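Local coordinates for protein PfhB2 (PDB 6U8T) that is probably a cysteine protease of the YopT type, forming a domain of a Pasteurella multocida toxin and belonging to the papain-like peptidase clan, at residues 188-191 with 192-195. The protein carries 1 engineered substitution. Numbering follows the deposited sequence.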
ATOM      1  N   GLN C 188      -5.564 -30.697  -1.400  1.00 70.88           N
ATOM      2  CA  GLN C 188      -6.728 -30.206  -2.195  1.00 71.81           C
ATOM      3  C   GLN C 188      -7.552 -29.257  -1.308  1.00 69.60           C
ATOM      4  O   GLN C 188      -7.887 -28.142  -1.760  1.00 63.75           O
ATOM      5  CB  GLN C 188      -7.572 -31.386  -2.693  1.00 76.41           C
ATOM      6  CG  GLN C 188      -8.115 -31.246  -4.109  1.00 78.84           C
ATOM      7  CD  GLN C 188      -8.877 -29.964  -4.258  1.00 78.22           C
ATOM      8  OE1 GLN C 188      -8.315 -28.935  -4.620  1.00 77.47           O
ATOM      9  NE2 GLN C 188     -10.122 -29.982  -3.818  1.00 79.51           N
ATOM     10  N   LYS C 189      -7.869 -29.691  -0.086  1.00 70.69           N
ATOM     11  CA  LYS C 189      -8.752 -28.934   0.830  1.00 70.41           C
ATOM     12  C   LYS C 189      -8.092 -27.594   1.184  1.00 67.61           C
ATOM     13  O   LYS C 189      -8.800 -26.568   1.158  1.00 66.78           O
ATOM     14  CB  LYS C 189      -9.101 -29.794   2.042  1.00 71.88           C
ATOM     15  CG  LYS C 189     -10.126 -30.871   1.732  1.00 76.29           C
ATOM     16  CD  LYS C 189     -10.445 -31.752   2.911  1.00 78.92           C
ATOM     17  CE  LYS C 189     -11.404 -32.862   2.561  1.00 82.48           C
ATOM     18  NZ  LYS C 189     -11.149 -34.064   3.386  1.00 86.29           N
ATOM     19  N   PHE C 190      -6.786 -27.599   1.459  1.00 66.57           N
ATOM     20  CA  PHE C 190      -5.987 -26.373   1.716  1.00 63.29           C
ATOM     21  C   PHE C 190      -5.987 -25.451   0.485  1.00 62.13           C
ATOM     22  O   PHE C 190      -6.223 -24.248   0.641  1.00 57.79           O
ATOM     23  CB  PHE C 190      -4.552 -26.707   2.131  1.00 61.32           C
ATOM     24  CG  PHE C 190      -3.664 -25.492   2.201  1.00 57.71           C
ATOM     25  CD1 PHE C 190      -3.766 -24.604   3.263  1.00 55.76           C
ATOM     26  CD2 PHE C 190      -2.775 -25.204   1.178  1.00 56.03           C
ATOM     27  CE1 PHE C 190      -2.966 -23.470   3.321  1.00 54.06           C
ATOM     28  CE2 PHE C 190      -1.990 -24.061   1.232  1.00 54.79           C
ATOM     29  CZ  PHE C 190      -2.075 -23.205   2.307  1.00 52.50           C
ATOM     30  N   GLU C 191      -5.712 -25.994  -0.701  1.00 64.13           N
ATOM     31  CA  GLU C 191      -5.554 -25.198  -1.942  1.00 63.21           C
ATOM     32  C   GLU C 191      -6.879 -24.500  -2.262  1.00 61.10           C
ATOM     33  O   GLU C 191      -6.852 -23.281  -2.516  1.00 59.73           O
ATOM     34  CB  GLU C 191      -5.084 -26.091  -3.086  1.00 68.23           C
ATOM     35  CG  GLU C 191      -4.926 -25.346  -4.393  1.00 71.32           C
ATOM     36  CD  GLU C 191      -4.094 -26.085  -5.440  1.00 78.59           C
ATOM     37  OE1 GLU C 191      -3.042 -26.695  -5.096  1.00 81.67           O
ATOM     38  OE2 GLU C 191      -4.499 -26.054  -6.610  1.00 86.54           O
ATOM     39  N   SER C 192      -8.005 -25.223  -2.231  1.00 60.92           N
ATOM     40  CA  SER C 192      -9.347 -24.658  -2.532  1.00 59.56           C
ATOM     41  C   SER C 192      -9.682 -23.559  -1.527  1.00 56.70           C
ATOM     42  O   SER C 192     -10.075 -22.497  -1.963  1.00 56.17           O
ATOM     43  CB  SER C 192     -10.392 -25.707  -2.547  1.00 61.76           C
ATOM     44  OG  SER C 192      -9.972 -26.721  -3.423  1.00 63.99           O
ATOM     45  N   TRP C 193      -9.505 -23.820  -0.233  1.00 56.25           N
ATOM     46  CA  TRP C 193      -9.773 -22.862   0.866  1.00 54.12           C
ATOM     47  C   TRP C 193      -8.933 -21.604   0.685  1.00 54.11           C
ATOM     48  O   TRP C 193      -9.502 -20.522   0.804  1.00 53.32           O
ATOM     49  CB  TRP C 193      -9.490 -23.486   2.224  1.00 56.07           C
ATOM     50  CG  TRP C 193      -9.561 -22.489   3.329  1.00 55.04           C
ATOM     51  CD1 TRP C 193     -10.682 -22.024   3.958  1.00 55.50           C
ATOM     52  CD2 TRP C 193      -8.453 -21.806   3.929  1.00 52.83           C
ATOM     53  NE1 TRP C 193     -10.337 -21.128   4.934  1.00 54.20           N
ATOM     54  CE2 TRP C 193      -8.979 -20.979   4.942  1.00 53.16           C
ATOM     55  CE3 TRP C 193      -7.074 -21.838   3.736  1.00 53.22           C
ATOM     56  CZ2 TRP C 193      -8.167 -20.195   5.750  1.00 51.96           C
ATOM     57  CZ3 TRP C 193      -6.270 -21.041   4.516  1.00 52.12           C
ATOM     58  CH2 TRP C 193      -6.814 -20.233   5.507  1.00 51.86           C
ATOM     59  N   LEU C 194      -7.637 -21.739   0.418  1.00 53.83           N
ATOM     60  CA  LEU C 194      -6.705 -20.605   0.269  1.00 51.86           C
ATOM     61  C   LEU C 194      -7.159 -19.751  -0.923  1.00 54.98           C
ATOM     62  O   LEU C 194      -7.279 -18.517  -0.742  1.00 53.64           O
ATOM     63  CB  LEU C 194      -5.277 -21.115   0.074  1.00 51.59           C
ATOM     64  CG  LEU C 194      -4.192 -20.067   0.327  1.00 49.39           C
ATOM     65  CD1 LEU C 194      -4.090 -19.744   1.810  1.00 48.50           C
ATOM     66  CD2 LEU C 194      -2.842 -20.513  -0.187  1.00 49.32           C
ATOM     67  N   LYS C 195      -7.457 -20.380  -2.060  1.00 58.15           N
ATOM     68  CA  LYS C 195      -7.781 -19.676  -3.328  1.00 58.76           C
ATOM     69  C   LYS C 195      -9.215 -19.135  -3.299  1.00 57.49           C
ATOM     70  O   LYS C 195      -9.412 -18.031  -3.772  1.00 60.37           O
ATOM     71  CB  LYS C 195      -7.578 -20.616  -4.524  1.00 62.69           C
ATOM     72  CG  LYS C 195      -6.148 -21.115  -4.699  1.00 64.27           C
ATOM     73  CD  LYS C 195      -5.908 -21.858  -5.988  1.00 67.24           C
ATOM     74  CE  LYS C 195      -4.443 -21.885  -6.375  1.00 70.49           C
ATOM     75  NZ  LYS C 195      -4.208 -22.728  -7.571  1.00 75.72           N
TER
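Phe-190 and Leu-194, one helical turn apart, point the same way and pack closely: the ring tip CZ lies 3.7 Å from CD2 of Leu-194, while Leu-194 CB sits over one ring face. Both side chains leave the helix with CG anti to the backbone N (chi1 172° in Phe-190), which brings the flat ring alongside the branched leucine. Trp-193 CZ3 approaches the same phenylalanine obliquely, 4.3 Å from CE1. Large apolar residues suit this buried side, where Trp-193 also meets Phe-184 and Phe-198, and Phe-190 packs on Leu-140 of the second subunit. The eight residues form part of the amphipathic helix 187-201, which follows strand 180-184 of the four-stranded antiparallel sheet; regular i to i+4 bonds run through it, such as Leu-194 N to Phe-190 O at 2.9 Å. On the polar flank, short Ser-192 folds back to give both N and OG to Gln-188 O, each at 3.0 Å. Lys-195 NZ bonds more firmly to Ser-133 OG of the second subunit than to Glu-191 OE2, a weak salt bridge at 3.5 Å; Thr-136 of that subunit packs on both chains. The loose side is the exposed Gln-188 and Lys-189, whose long polar chains suit solvent.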